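PDB 1TY0: putative exotoxin (superantigen) from Streptococcus pyogenes, which probably acts as a superantigen toxin, a zinc-binding exotoxin thought to stimulate T cells through the T-cell receptor. Local coordinates for residues E161-G166 with F201-I206; K126-I131 with T195-D200; N120-D125 with Q132-K137. All coordinates share one frame; numbering follows the deposited sequence.

All three contacts lie in the beta-grasp domain. Contact 1 pairs two neighbouring strands of its five-stranded sheet. One face of the pair is apolar and packs on helix 131-146; the other carries residues of a zinc site. Contact 2 is a more buried, two-stranded antiparallel ribbon that leads into that helix at one end and into strand 201-209 at the other. Contact 3 is also buried, but has no strand pairing: a loop lies along the helix, held by a lysine and by isoleucines. Phe134 of contact 3 joins the core, touching Phe129 of contact 2 and Ile162, Phe201 and Phe204 of contact 1. A salt bridge, Lys126 to Glu133, ties contacts 2 and 3.

Contact 1: residues E161-G166 with F201-I206; sequences EIAING and FSHFDI
Ile162 sends its two branches to two phenylalanines of the neighbouring strand. Its CG2 meets the edge of the Phe201 ring, 3.5 Å from CE1 and near the ring plane. Its CD1 lies 3.4 Å from Phe204 CB. Chi1 (-56°) sets CG1 and CG2 apart, and the bend at chi2 (-57°) brings CD1 to Phe204. Ile164 CD1 also sits at the Phe201 edge. This apolar face turns toward helix 131-146, where Phe134 touches Ile162.

The strands run antiparallel. Glu161 and Asp205 form a hydrogen-bonded pair, with Glu161 N to Asp205 O at 2.8 Å and almost straight (177°). Further along, Ala163 N donates to His203 O, and Ser202 N donates to Ala163 O at 2.9 Å. Ser202 and His203 thus both face Ala163, a classic beta bulge.

On the other face, Ala163 CB lies over the His203 ring, 3.7 Å from its centroid, in a CH-pi contact. Ser202 OG and His203 ND1 share a 2.8 Å hydrogen bond in the ring plane. Asn107 holds Asp205 OD1. His203 and Asp205, with His169, bind zinc in a structure of this protein; this chain has none bound. One face thus bears zinc-site residues, while the other packs on the helix.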
ATOM      1  N   GLU A 161      -9.146  22.157   5.312  1.00 22.29           N
ATOM      2  CA  GLU A 161     -10.114  22.966   4.590  1.00 25.05           C
ATOM      3  C   GLU A 161      -9.561  23.327   3.225  1.00 25.62           C
ATOM      4  O   GLU A 161      -8.435  23.813   3.108  1.00 25.43           O
ATOM      5  CB  GLU A 161     -10.442  24.245   5.361  1.00 29.07           C
ATOM      6  CG  GLU A 161     -11.017  24.013   6.747  1.00 33.12           C
ATOM      7  CD  GLU A 161     -11.739  25.236   7.276  1.00 37.17           C
ATOM      8  OE1 GLU A 161     -11.226  26.359   7.082  1.00 39.60           O
ATOM      9  OE2 GLU A 161     -12.817  25.074   7.889  1.00 39.61           O
ATOM     10  N   ILE A 162     -10.357  23.076   2.193  1.00 25.55           N
ATOM     11  CA  ILE A 162      -9.949  23.379   0.833  1.00 26.09           C
ATOM     12  C   ILE A 162     -10.777  24.531   0.292  1.00 25.77           C
ATOM     13  O   ILE A 162     -12.003  24.437   0.199  1.00 26.18           O
ATOM     14  CB  ILE A 162     -10.129  22.157  -0.086  1.00 27.39           C
ATOM     15  CG1 ILE A 162      -9.360  20.967   0.485  1.00 29.01           C
ATOM     16  CG2 ILE A 162      -9.640  22.484  -1.491  1.00 29.05           C
ATOM     17  CD1 ILE A 162      -7.891  21.239   0.690  1.00 30.38           C
ATOM     18  N   ALA A 163     -10.101  25.619  -0.059  1.00 24.90           N
ATOM     19  CA  ALA A 163     -10.775  26.792  -0.593  1.00 24.38           C
ATOM     20  C   ALA A 163     -10.931  26.695  -2.105  1.00 24.39           C
ATOM     21  O   ALA A 163      -9.948  26.609  -2.842  1.00 22.25           O
ATOM     22  CB  ALA A 163      -9.997  28.049  -0.227  1.00 24.54           C
ATOM     23  N   ILE A 164     -12.180  26.704  -2.553  1.00 24.52           N
ATOM     24  CA  ILE A 164     -12.510  26.631  -3.969  1.00 27.38           C
ATOM     25  C   ILE A 164     -13.181  27.951  -4.338  1.00 28.29           C
ATOM     26  O   ILE A 164     -13.960  28.493  -3.553  1.00 28.44           O
ATOM     27  CB  ILE A 164     -13.500  25.478  -4.247  1.00 28.06           C
ATOM     28  CG1 ILE A 164     -12.957  24.174  -3.659  1.00 29.86           C
ATOM     29  CG2 ILE A 164     -13.751  25.351  -5.739  1.00 28.33           C
ATOM     30  CD1 ILE A 164     -11.616  23.748  -4.216  1.00 32.82           C
ATOM     31  N   ASN A 165     -12.879  28.470  -5.525  1.00 30.25           N
ATOM     32  CA  ASN A 165     -13.467  29.729  -5.965  1.00 32.44           C
ATOM     33  C   ASN A 165     -14.985  29.668  -5.822  1.00 33.13           C
ATOM     34  O   ASN A 165     -15.625  28.746  -6.327  1.00 32.82           O
ATOM     35  CB  ASN A 165     -13.100  30.018  -7.426  1.00 34.57           C
ATOM     36  CG  ASN A 165     -11.597  30.049  -7.663  1.00 37.18           C
ATOM     37  OD1 ASN A 165     -10.839  30.624  -6.877  1.00 37.81           O
ATOM     38  ND2 ASN A 165     -11.160  29.441  -8.763  1.00 38.98           N
ATOM     39  N   GLY A 166     -15.554  30.649  -5.127  1.00 33.58           N
ATOM     40  CA  GLY A 166     -16.993  30.678  -4.937  1.00 32.74           C
ATOM     41  C   GLY A 166     -17.420  30.433  -3.502  1.00 33.39           C
ATOM     42  O   GLY A 166     -18.534  29.973  -3.250  1.00 32.87           O
ATOM     43  N   PHE A 201      -9.354  25.676  -7.713  1.00 20.98           N
ATOM     44  CA  PHE A 201      -8.644  25.552  -6.445  1.00 20.70           C
ATOM     45  C   PHE A 201      -7.880  26.826  -6.099  1.00 22.69           C
ATOM     46  O   PHE A 201      -7.082  27.316  -6.898  1.00 21.48           O
ATOM     47  CB  PHE A 201      -7.668  24.377  -6.517  1.00 22.08           C
ATOM     48  CG  PHE A 201      -6.838  24.204  -5.283  1.00 22.04           C
ATOM     49  CD1 PHE A 201      -7.400  23.700  -4.116  1.00 23.72           C
ATOM     50  CD2 PHE A 201      -5.494  24.554  -5.285  1.00 23.66           C
ATOM     51  CE1 PHE A 201      -6.630  23.545  -2.962  1.00 23.55           C
ATOM     52  CE2 PHE A 201      -4.716  24.405  -4.138  1.00 22.81           C
ATOM     53  CZ  PHE A 201      -5.285  23.900  -2.975  1.00 23.05           C
ATOM     54  N   SER A 202      -8.118  27.359  -4.903  1.00 22.81           N
ATOM     55  CA  SER A 202      -7.436  28.576  -4.469  1.00 25.32           C
ATOM     56  C   SER A 202      -6.257  28.256  -3.559  1.00 25.06           C
ATOM     57  O   SER A 202      -5.120  28.622  -3.843  1.00 26.31           O
ATOM     58  CB  SER A 202      -8.406  29.498  -3.735  1.00 25.88           C
ATOM     59  OG  SER A 202      -7.715  30.609  -3.197  1.00 27.74           O
ATOM     60  N   HIS A 203      -6.546  27.570  -2.459  1.00 24.52           N
ATOM     61  CA  HIS A 203      -5.526  27.183  -1.493  1.00 23.96           C
ATOM     62  C   HIS A 203      -6.174  26.273  -0.468  1.00 22.57           C
ATOM     63  O   HIS A 203      -7.356  25.954  -0.569  1.00 23.28           O
ATOM     64  CB  HIS A 203      -4.957  28.414  -0.782  1.00 24.68           C
ATOM     65  CG  HIS A 203      -5.978  29.186  -0.006  1.00 25.84           C
ATOM     66  ND1 HIS A 203      -6.930  29.979  -0.611  1.00 26.90           N
ATOM     67  CD2 HIS A 203      -6.221  29.258   1.325  1.00 25.80           C
ATOM     68  CE1 HIS A 203      -7.714  30.505   0.313  1.00 26.29           C
ATOM     69  NE2 HIS A 203      -7.306  30.084   1.496  1.00 25.76           N
ATOM     70  N   PHE A 204      -5.399  25.852   0.521  1.00 22.10           N
ATOM     71  CA  PHE A 204      -5.936  24.996   1.562  1.00 21.28           C
ATOM     72  C   PHE A 204      -5.439  25.480   2.913  1.00 22.59           C
ATOM     73  O   PHE A 204      -4.495  26.268   3.002  1.00 22.64           O
ATOM     74  CB  PHE A 204      -5.523  23.536   1.328  1.00 20.44           C
ATOM     75  CG  PHE A 204      -4.078  23.252   1.618  1.00 19.66           C
ATOM     76  CD1 PHE A 204      -3.665  22.921   2.902  1.00 20.63           C
ATOM     77  CD2 PHE A 204      -3.127  23.313   0.603  1.00 18.56           C
ATOM     78  CE1 PHE A 204      -2.323  22.650   3.174  1.00 21.93           C
ATOM     79  CE2 PHE A 204      -1.785  23.045   0.861  1.00 19.49           C
ATOM     80  CZ  PHE A 204      -1.380  22.712   2.150  1.00 20.91           C
ATOM     81  N   ASP A 205      -6.097  25.014   3.963  1.00 21.42           N
ATOM     82  CA  ASP A 205      -5.729  25.370   5.318  1.00 21.75           C
ATOM     83  C   ASP A 205      -5.745  24.097   6.136  1.00 20.12           C
ATOM     84  O   ASP A 205      -6.637  23.268   5.983  1.00 21.81           O
ATOM     85  CB  ASP A 205      -6.738  26.354   5.924  1.00 24.08           C
ATOM     86  CG  ASP A 205      -6.692  27.721   5.277  1.00 26.81           C
ATOM     87  OD1 ASP A 205      -5.634  28.381   5.355  1.00 27.10           O
ATOM     88  OD2 ASP A 205      -7.714  28.141   4.693  1.00 28.83           O
ATOM     89  N   ILE A 206      -4.741  23.939   6.986  1.00 19.58           N
ATOM     90  CA  ILE A 206      -4.654  22.794   7.875  1.00 18.71           C
ATOM     91  C   ILE A 206      -4.743  23.384   9.273  1.00 19.50           C
ATOM     92  O   ILE A 206      -3.913  24.211   9.652  1.00 19.67           O
ATOM     93  CB  ILE A 206      -3.304  22.055   7.753  1.00 19.42           C
ATOM     94  CG1 ILE A 206      -3.175  21.414   6.372  1.00 19.66           C
ATOM     95  CG2 ILE A 206      -3.200  20.982   8.839  1.00 19.06           C
ATOM     96  CD1 ILE A 206      -1.824  20.758   6.134  1.00 22.38           C
TER

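Contact 2: residues K126-I131 with T195-D200; sequences KPIFTI and TINMKD
Phe129 and Ile196 are the central pair of a short antiparallel beta ribbon in the beta-grasp domain. Two backbone bonds join them. Phe129 N donates to Ile196 O at 2.9 Å, and Ile196 N donates to Phe129 O. Both bonds are nearly straight, at 171°.

The Phe129 side chain can be followed outward. Its CB touches Ile124 of the loop before the ribbon, and at the far end CE1 packs on Phe134 of helix 131-146. At CB, chi1 (62°) folds the ring back over the partner strand. CG and CD2 then lie under Ile196 O, which sits above one face, displaced toward the rim. CE2 meets Met198 CE at 3.5 Å. CE1 and CZ meet Ile196 CB, which lies over the ring face in a CH-pi contact, 4.3 Å from the centroid.

Met198 curls back on itself, and its sulfur makes an oblique Met-aromatic contact with the same ring. The Ile196 side chain also packs on Ile162 and Ile164 of strand 157-164, and its CD1 on Ile131 CG1.

The other face carries Ile128, Thr130, Thr195 and Asn197. Ile128 CG2 presses on Thr195 CG2 at 3.3 Å, a tight fit. Asn197 lies alongside Ile128, with OD1 against CG1. Asn197 ND2 donates to Asp200 OD2, which lies in the Asn197 amide plane. Thr130 is the N-cap of helix 131-146, and its OG1 accepts from Glu133 N.

The ribbon ends where Met198 N donates to Pro127 O at 2.8 Å. A water also donates to Pro127 O, at 2.9 Å, and accepts from Lys199 N, so it bridges the two segments just past the last backbone bond.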
ATOM      1  N   LYS A 126      -3.034  15.932 -12.263  1.00 23.48           N
ATOM      2  CA  LYS A 126      -4.256  15.934 -13.059  1.00 22.31           C
ATOM      3  C   LYS A 126      -5.023  17.245 -12.879  1.00 21.41           C
ATOM      4  O   LYS A 126      -5.030  17.828 -11.794  1.00 23.89           O
ATOM      5  CB  LYS A 126      -5.133  14.721 -12.698  1.00 22.02           C
ATOM      6  CG  LYS A 126      -5.326  14.483 -11.212  1.00 21.26           C
ATOM      7  CD  LYS A 126      -6.236  13.276 -10.940  1.00 17.54           C
ATOM      8  CE  LYS A 126      -5.552  11.948 -11.250  1.00 15.89           C
ATOM      9  NZ  LYS A 126      -4.367  11.689 -10.378  1.00 12.91           N
ATOM     10  N   PRO A 127      -5.664  17.736 -13.956  1.00 19.33           N
ATOM     11  CA  PRO A 127      -6.439  18.983 -13.944  1.00 18.98           C
ATOM     12  C   PRO A 127      -7.741  18.893 -13.152  1.00 18.01           C
ATOM     13  O   PRO A 127      -8.290  19.909 -12.721  1.00 18.61           O
ATOM     14  CB  PRO A 127      -6.668  19.255 -15.429  1.00 21.34           C
ATOM     15  CG  PRO A 127      -6.776  17.875 -15.998  1.00 18.54           C
ATOM     16  CD  PRO A 127      -5.628  17.161 -15.314  1.00 20.72           C
ATOM     17  N   ILE A 128      -8.226  17.669 -12.972  1.00 15.89           N
ATOM     18  CA  ILE A 128      -9.447  17.401 -12.220  1.00 14.57           C
ATOM     19  C   ILE A 128      -9.041  16.292 -11.259  1.00 13.35           C
ATOM     20  O   ILE A 128      -8.555  15.249 -11.692  1.00 12.06           O
ATOM     21  CB  ILE A 128     -10.565  16.886 -13.149  1.00 16.16           C
ATOM     22  CG1 ILE A 128     -10.862  17.928 -14.227  1.00 16.23           C
ATOM     23  CG2 ILE A 128     -11.823  16.605 -12.352  1.00 15.98           C
ATOM     24  CD1 ILE A 128     -11.825  17.440 -15.283  1.00 18.17           C
ATOM     25  N   PHE A 129      -9.221  16.511  -9.962  1.00 12.72           N
ATOM     26  CA  PHE A 129      -8.814  15.508  -8.980  1.00 12.32           C
ATOM     27  C   PHE A 129      -9.824  15.305  -7.859  1.00 12.68           C
ATOM     28  O   PHE A 129     -10.669  16.168  -7.595  1.00 13.23           O
ATOM     29  CB  PHE A 129      -7.449  15.895  -8.389  1.00 11.55           C
ATOM     30  CG  PHE A 129      -7.455  17.203  -7.642  1.00 13.56           C
ATOM     31  CD1 PHE A 129      -7.813  17.250  -6.303  1.00 12.14           C
ATOM     32  CD2 PHE A 129      -7.124  18.393  -8.290  1.00 14.99           C
ATOM     33  CE1 PHE A 129      -7.848  18.464  -5.605  1.00 16.02           C
ATOM     34  CE2 PHE A 129      -7.156  19.610  -7.608  1.00 16.61           C
ATOM     35  CZ  PHE A 129      -7.519  19.645  -6.262  1.00 15.93           C
ATOM     36  N   THR A 130      -9.738  14.157  -7.196  1.00 11.11           N
ATOM     37  CA  THR A 130     -10.654  13.868  -6.098  1.00 10.69           C
ATOM     38  C   THR A 130     -10.094  14.404  -4.788  1.00  9.57           C
ATOM     39  O   THR A 130      -8.878  14.537  -4.620  1.00 10.12           O
ATOM     40  CB  THR A 130     -10.882  12.347  -5.919  1.00 10.08           C
ATOM     41  OG1 THR A 130      -9.641  11.709  -5.578  1.00 10.07           O
ATOM     42  CG2 THR A 130     -11.435  11.738  -7.199  1.00 12.18           C
ATOM     43  N   ILE A 131     -10.986  14.720  -3.860  1.00 10.53           N
ATOM     44  CA  ILE A 131     -10.561  15.187  -2.559  1.00  8.63           C
ATOM     45  C   ILE A 131      -9.826  14.017  -1.911  1.00  8.59           C
ATOM     46  O   ILE A 131      -8.933  14.216  -1.101  1.00  9.30           O
ATOM     47  CB  ILE A 131     -11.771  15.622  -1.703  1.00 11.26           C
ATOM     48  CG1 ILE A 131     -12.398  16.868  -2.341  1.00 13.62           C
ATOM     49  CG2 ILE A 131     -11.333  15.910  -0.260  1.00 11.07           C
ATOM     50  CD1 ILE A 131     -13.623  17.399  -1.628  1.00 18.93           C
ATOM     51  N   THR A 195     -15.061  15.777  -6.168  1.00 14.37           N
ATOM     52  CA  THR A 195     -14.042  16.185  -7.114  1.00 13.17           C
ATOM     53  C   THR A 195     -13.876  17.699  -7.214  1.00 16.51           C
ATOM     54  O   THR A 195     -14.835  18.455  -7.036  1.00 14.20           O
ATOM     55  CB  THR A 195     -14.403  15.602  -8.502  1.00 16.91           C
ATOM     56  OG1 THR A 195     -14.372  14.169  -8.432  1.00 15.30           O
ATOM     57  CG2 THR A 195     -13.455  16.085  -9.570  1.00 14.49           C
ATOM     58  N   ILE A 196     -12.650  18.121  -7.504  1.00 16.20           N
ATOM     59  CA  ILE A 196     -12.320  19.535  -7.645  1.00 17.16           C
ATOM     60  C   ILE A 196     -11.521  19.762  -8.920  1.00 16.62           C
ATOM     61  O   ILE A 196     -10.659  18.956  -9.272  1.00 14.27           O
ATOM     62  CB  ILE A 196     -11.439  20.029  -6.478  1.00 16.61           C
ATOM     63  CG1 ILE A 196     -12.178  19.871  -5.152  1.00 17.83           C
ATOM     64  CG2 ILE A 196     -11.045  21.490  -6.706  1.00 20.56           C
ATOM     65  CD1 ILE A 196     -11.330  20.241  -3.938  1.00 18.75           C
ATOM     66  N   ASN A 197     -11.810  20.862  -9.611  1.00 17.77           N
ATOM     67  CA  ASN A 197     -11.062  21.210 -10.814  1.00 18.61           C
ATOM     68  C   ASN A 197      -9.931  22.104 -10.316  1.00 18.13           C
ATOM     69  O   ASN A 197     -10.175  23.102  -9.638  1.00 17.71           O
ATOM     70  CB  ASN A 197     -11.934  21.987 -11.806  1.00 21.17           C
ATOM     71  CG  ASN A 197     -13.134  21.193 -12.278  1.00 24.52           C
ATOM     72  OD1 ASN A 197     -13.003  20.059 -12.737  1.00 27.11           O
ATOM     73  ND2 ASN A 197     -14.314  21.792 -12.178  1.00 28.07           N
ATOM     74  N   MET A 198      -8.693  21.745 -10.640  1.00 17.72           N
ATOM     75  CA  MET A 198      -7.544  22.516 -10.181  1.00 16.82           C
ATOM     76  C   MET A 198      -7.662  24.012 -10.465  1.00 16.60           C
ATOM     77  O   MET A 198      -7.153  24.834  -9.705  1.00 15.63           O
ATOM     78  CB  MET A 198      -6.258  21.973 -10.812  1.00 17.57           C
ATOM     79  CG  MET A 198      -4.987  22.636 -10.295  1.00 18.35           C
ATOM     80  SD  MET A 198      -4.757  22.458  -8.510  1.00 20.42           S
ATOM     81  CE  MET A 198      -3.959  20.847  -8.435  1.00 19.27           C
ATOM     82  N   LYS A 199      -8.337  24.367 -11.553  1.00 16.78           N
ATOM     83  CA  LYS A 199      -8.481  25.776 -11.909  1.00 18.49           C
ATOM     84  C   LYS A 199      -9.378  26.535 -10.936  1.00 18.39           C
ATOM     85  O   LYS A 199      -9.317  27.765 -10.864  1.00 17.79           O
ATOM     86  CB  LYS A 199      -9.021  25.917 -13.334  1.00 19.14           C
ATOM     87  CG  LYS A 199     -10.416  25.353 -13.552  1.00 23.43           C
ATOM     88  CD  LYS A 199     -10.879  25.629 -14.978  1.00 25.78           C
ATOM     89  CE  LYS A 199     -12.239  25.013 -15.265  1.00 29.38           C
ATOM     90  NZ  LYS A 199     -13.290  25.482 -14.321  1.00 31.27           N
ATOM     91  N   ASP A 200     -10.206  25.800 -10.195  1.00 17.93           N
ATOM     92  CA  ASP A 200     -11.108  26.400  -9.213  1.00 20.19           C
ATOM     93  C   ASP A 200     -10.482  26.368  -7.826  1.00 20.33           C
ATOM     94  O   ASP A 200     -11.011  26.952  -6.879  1.00 21.25           O
ATOM     95  CB  ASP A 200     -12.446  25.652  -9.165  1.00 21.55           C
ATOM     96  CG  ASP A 200     -13.196  25.708 -10.477  1.00 24.90           C
ATOM     97  OD1 ASP A 200     -13.195  26.780 -11.120  1.00 24.75           O
ATOM     98  OD2 ASP A 200     -13.798  24.682 -10.861  1.00 25.76           O
TER
HETATM   99  O   HOH W   1      -8.865  22.532 -13.815  1.00 24.69           O

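Contact 3: residues N120-D125 with Q132-K137; sequences NPIKID and QEFDFK
Lys137 NZ is gripped by two oxygens. It donates to Lys123 O at 2.7 Å, the direct hydrogen bond between loop 120-125 and helix 131-146, and approaches nearly in line with the carbonyl. It also forms a salt bridge with Glu133 OE2, at 2.9 Å, one helical turn earlier. The stretched lysine chain carries the ammonium from the helix to the loop backbone.

Glu133 OE2 takes the lysine on its anti side, 20° out of the carboxylate plane. A water donates to the same oxygen at 2.7 Å and accepts from Asp125 N, making a second link to the loop. The other carboxylate oxygen, OE1, is held by Lys126. Ile124 points back at the glutamate and sets CG1 and CG2 against OE2.

Deeper in, two isoleucines pack on Phe134. Ile122 CD1 stands over the ring centre in a CH-pi contact, 3.8 Å from the centroid and 10° off the normal. Its other branch, CG2, turns to Lys137, 3.7 Å from CB. Ile124 CD1 reaches Phe134 CD2 at 3.6 Å, crossing the ring side chain at about a right angle.

The loop is thus fixed to the helix by an apolar layer and a polar one, in which a charged pair of the helix binds loop backbone atoms, partly through water. The two lysines beside Glu133 would probably stabilise its negative charge in this buried setting.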
ATOM      1  N   ASN A 120       3.845  23.779  -2.232  1.00 21.83           N
ATOM      2  CA  ASN A 120       3.948  22.493  -2.907  1.00 21.35           C
ATOM      3  C   ASN A 120       4.318  21.347  -1.972  1.00 19.87           C
ATOM      4  O   ASN A 120       5.239  20.576  -2.251  1.00 19.26           O
ATOM      5  CB  ASN A 120       4.957  22.571  -4.055  1.00 22.93           C
ATOM      6  CG  ASN A 120       4.502  23.497  -5.162  1.00 24.91           C
ATOM      7  OD1 ASN A 120       3.342  23.459  -5.576  1.00 23.88           O
ATOM      8  ND2 ASN A 120       5.415  24.330  -5.655  1.00 24.67           N
ATOM      9  N   PRO A 121       3.612  21.229  -0.836  1.00 19.28           N
ATOM     10  CA  PRO A 121       3.891  20.153   0.119  1.00 18.67           C
ATOM     11  C   PRO A 121       3.519  18.821  -0.526  1.00 18.90           C
ATOM     12  O   PRO A 121       4.065  17.769  -0.186  1.00 19.07           O
ATOM     13  CB  PRO A 121       2.998  20.505   1.304  1.00 18.70           C
ATOM     14  CG  PRO A 121       1.839  21.183   0.664  1.00 17.58           C
ATOM     15  CD  PRO A 121       2.488  22.064  -0.373  1.00 19.34           C
ATOM     16  N   ILE A 122       2.578  18.891  -1.462  1.00 18.62           N
ATOM     17  CA  ILE A 122       2.117  17.728  -2.204  1.00 18.20           C
ATOM     18  C   ILE A 122       2.011  18.132  -3.668  1.00 18.32           C
ATOM     19  O   ILE A 122       2.025  19.319  -3.999  1.00 18.86           O
ATOM     20  CB  ILE A 122       0.723  17.244  -1.732  1.00 17.97           C
ATOM     21  CG1 ILE A 122      -0.326  18.330  -1.980  1.00 17.41           C
ATOM     22  CG2 ILE A 122       0.780  16.861  -0.259  1.00 16.45           C
ATOM     23  CD1 ILE A 122      -1.751  17.867  -1.747  1.00 21.10           C
ATOM     24  N   LYS A 123       1.915  17.150  -4.551  1.00 18.77           N
ATOM     25  CA  LYS A 123       1.795  17.454  -5.964  1.00 20.08           C
ATOM     26  C   LYS A 123       0.682  16.636  -6.602  1.00 18.78           C
ATOM     27  O   LYS A 123       0.529  15.444  -6.331  1.00 18.05           O
ATOM     28  CB  LYS A 123       3.124  17.194  -6.681  1.00 21.88           C
ATOM     29  CG  LYS A 123       3.154  17.701  -8.119  1.00 27.09           C
ATOM     30  CD  LYS A 123       4.564  17.719  -8.693  1.00 30.43           C
ATOM     31  CE  LYS A 123       4.593  18.401 -10.056  1.00 31.97           C
ATOM     32  NZ  LYS A 123       5.979  18.560 -10.575  1.00 36.06           N
ATOM     33  N   ILE A 124      -0.107  17.304  -7.435  1.00 18.32           N
ATOM     34  CA  ILE A 124      -1.209  16.675  -8.154  1.00 19.37           C
ATOM     35  C   ILE A 124      -1.044  17.084  -9.613  1.00 22.12           C
ATOM     36  O   ILE A 124      -1.076  18.271  -9.930  1.00 21.50           O
ATOM     37  CB  ILE A 124      -2.569  17.163  -7.616  1.00 16.85           C
ATOM     38  CG1 ILE A 124      -2.743  16.680  -6.172  1.00 16.53           C
ATOM     39  CG2 ILE A 124      -3.705  16.651  -8.497  1.00 18.69           C
ATOM     40  CD1 ILE A 124      -4.049  17.101  -5.530  1.00 17.36           C
ATOM     41  N   ASP A 125      -0.863  16.096 -10.486  1.00 23.96           N
ATOM     42  CA  ASP A 125      -0.651  16.341 -11.913  1.00 27.67           C
ATOM     43  C   ASP A 125      -1.897  16.357 -12.797  1.00 27.24           C
ATOM     44  O   ASP A 125      -1.825  16.749 -13.964  1.00 27.31           O
ATOM     45  CB  ASP A 125       0.345  15.316 -12.460  1.00 31.97           C
ATOM     46  CG  ASP A 125       1.758  15.546 -11.948  1.00 36.02           C
ATOM     47  OD1 ASP A 125       2.010  16.608 -11.339  1.00 38.97           O
ATOM     48  OD2 ASP A 125       2.619  14.668 -12.161  1.00 40.34           O
ATOM     49  N   GLN A 132     -10.191  12.793  -2.289  1.00  9.29           N
ATOM     50  CA  GLN A 132      -9.520  11.619  -1.744  1.00  8.64           C
ATOM     51  C   GLN A 132      -8.018  11.694  -2.022  1.00  9.73           C
ATOM     52  O   GLN A 132      -7.207  11.428  -1.144  1.00  8.28           O
ATOM     53  CB  GLN A 132     -10.090  10.327  -2.353  1.00 11.05           C
ATOM     54  CG  GLN A 132      -9.353   9.065  -1.886  1.00  8.45           C
ATOM     55  CD  GLN A 132     -10.017   7.748  -2.323  1.00  8.37           C
ATOM     56  OE1 GLN A 132      -9.591   6.666  -1.912  1.00  8.07           O
ATOM     57  NE2 GLN A 132     -11.060   7.838  -3.148  1.00  7.36           N
ATOM     58  N   GLU A 133      -7.648  12.064  -3.244  1.00  9.94           N
ATOM     59  CA  GLU A 133      -6.230  12.154  -3.582  1.00 12.45           C
ATOM     60  C   GLU A 133      -5.555  13.260  -2.781  1.00 11.41           C
ATOM     61  O   GLU A 133      -4.462  13.079  -2.237  1.00  9.62           O
ATOM     62  CB  GLU A 133      -6.038  12.426  -5.077  1.00  9.56           C
ATOM     63  CG  GLU A 133      -4.568  12.523  -5.468  1.00 12.02           C
ATOM     64  CD  GLU A 133      -4.348  12.672  -6.960  1.00 11.82           C
ATOM     65  OE1 GLU A 133      -5.273  12.369  -7.748  1.00 12.32           O
ATOM     66  OE2 GLU A 133      -3.232  13.083  -7.346  1.00 11.92           O
ATOM     67  N   PHE A 134      -6.208  14.413  -2.711  1.00 12.02           N
ATOM     68  CA  PHE A 134      -5.649  15.537  -1.968  1.00 10.37           C
ATOM     69  C   PHE A 134      -5.526  15.182  -0.484  1.00 11.91           C
ATOM     70  O   PHE A 134      -4.495  15.432   0.142  1.00 11.29           O
ATOM     71  CB  PHE A 134      -6.541  16.766  -2.137  1.00 11.55           C
ATOM     72  CG  PHE A 134      -5.879  18.051  -1.741  1.00 15.91           C
ATOM     73  CD1 PHE A 134      -5.725  18.383  -0.401  1.00 16.96           C
ATOM     74  CD2 PHE A 134      -5.390  18.922  -2.709  1.00 16.62           C
ATOM     75  CE1 PHE A 134      -5.092  19.565  -0.026  1.00 17.57           C
ATOM     76  CE2 PHE A 134      -4.756  20.106  -2.344  1.00 18.84           C
ATOM     77  CZ  PHE A 134      -4.608  20.425  -0.998  1.00 17.53           C
ATOM     78  N   ASP A 135      -6.580  14.583   0.067  1.00 10.09           N
ATOM     79  CA  ASP A 135      -6.614  14.204   1.475  1.00 11.08           C
ATOM     80  C   ASP A 135      -5.507  13.206   1.810  1.00 10.29           C
ATOM     81  O   ASP A 135      -4.767  13.381   2.778  1.00 11.71           O
ATOM     82  CB  ASP A 135      -7.999  13.623   1.807  1.00 10.47           C
ATOM     83  CG  ASP A 135      -8.212  13.407   3.296  1.00 12.52           C
ATOM     84  OD1 ASP A 135      -7.563  14.098   4.106  1.00 13.57           O
ATOM     85  OD2 ASP A 135      -9.056  12.557   3.655  1.00 12.93           O
ATOM     86  N   PHE A 136      -5.386  12.161   1.003  1.00  8.80           N
ATOM     87  CA  PHE A 136      -4.348  11.162   1.230  1.00  9.08           C
ATOM     88  C   PHE A 136      -2.955  11.786   1.234  1.00  9.31           C
ATOM     89  O   PHE A 136      -2.162  11.549   2.145  1.00 10.29           O
ATOM     90  CB  PHE A 136      -4.399  10.082   0.149  1.00  7.94           C
ATOM     91  CG  PHE A 136      -3.186   9.200   0.125  1.00  9.83           C
ATOM     92  CD1 PHE A 136      -2.991   8.230   1.106  1.00 12.30           C
ATOM     93  CD2 PHE A 136      -2.214   9.369  -0.858  1.00 10.81           C
ATOM     94  CE1 PHE A 136      -1.836   7.439   1.108  1.00 13.67           C
ATOM     95  CE2 PHE A 136      -1.063   8.588  -0.864  1.00 13.79           C
ATOM     96  CZ  PHE A 136      -0.873   7.621   0.120  1.00 12.30           C
ATOM     97  N   LYS A 137      -2.662  12.587   0.216  1.00 10.11           N
ATOM     98  CA  LYS A 137      -1.345  13.200   0.114  1.00  9.92           C
ATOM     99  C   LYS A 137      -1.040  14.168   1.243  1.00 11.32           C
ATOM    100  O   LYS A 137       0.061  14.151   1.787  1.00 11.32           O
ATOM    101  CB  LYS A 137      -1.188  13.885  -1.244  1.00  9.55           C
ATOM    102  CG  LYS A 137      -1.171  12.883  -2.391  1.00 10.00           C
ATOM    103  CD  LYS A 137      -0.926  13.528  -3.753  1.00 11.20           C
ATOM    104  CE  LYS A 137      -0.718  12.434  -4.798  1.00 10.44           C
ATOM    105  NZ  LYS A 137      -0.609  12.959  -6.187  1.00 10.72           N
TER
HETATM  106  O   HOH W   2      -1.754  13.262  -9.558  1.00 25.36           O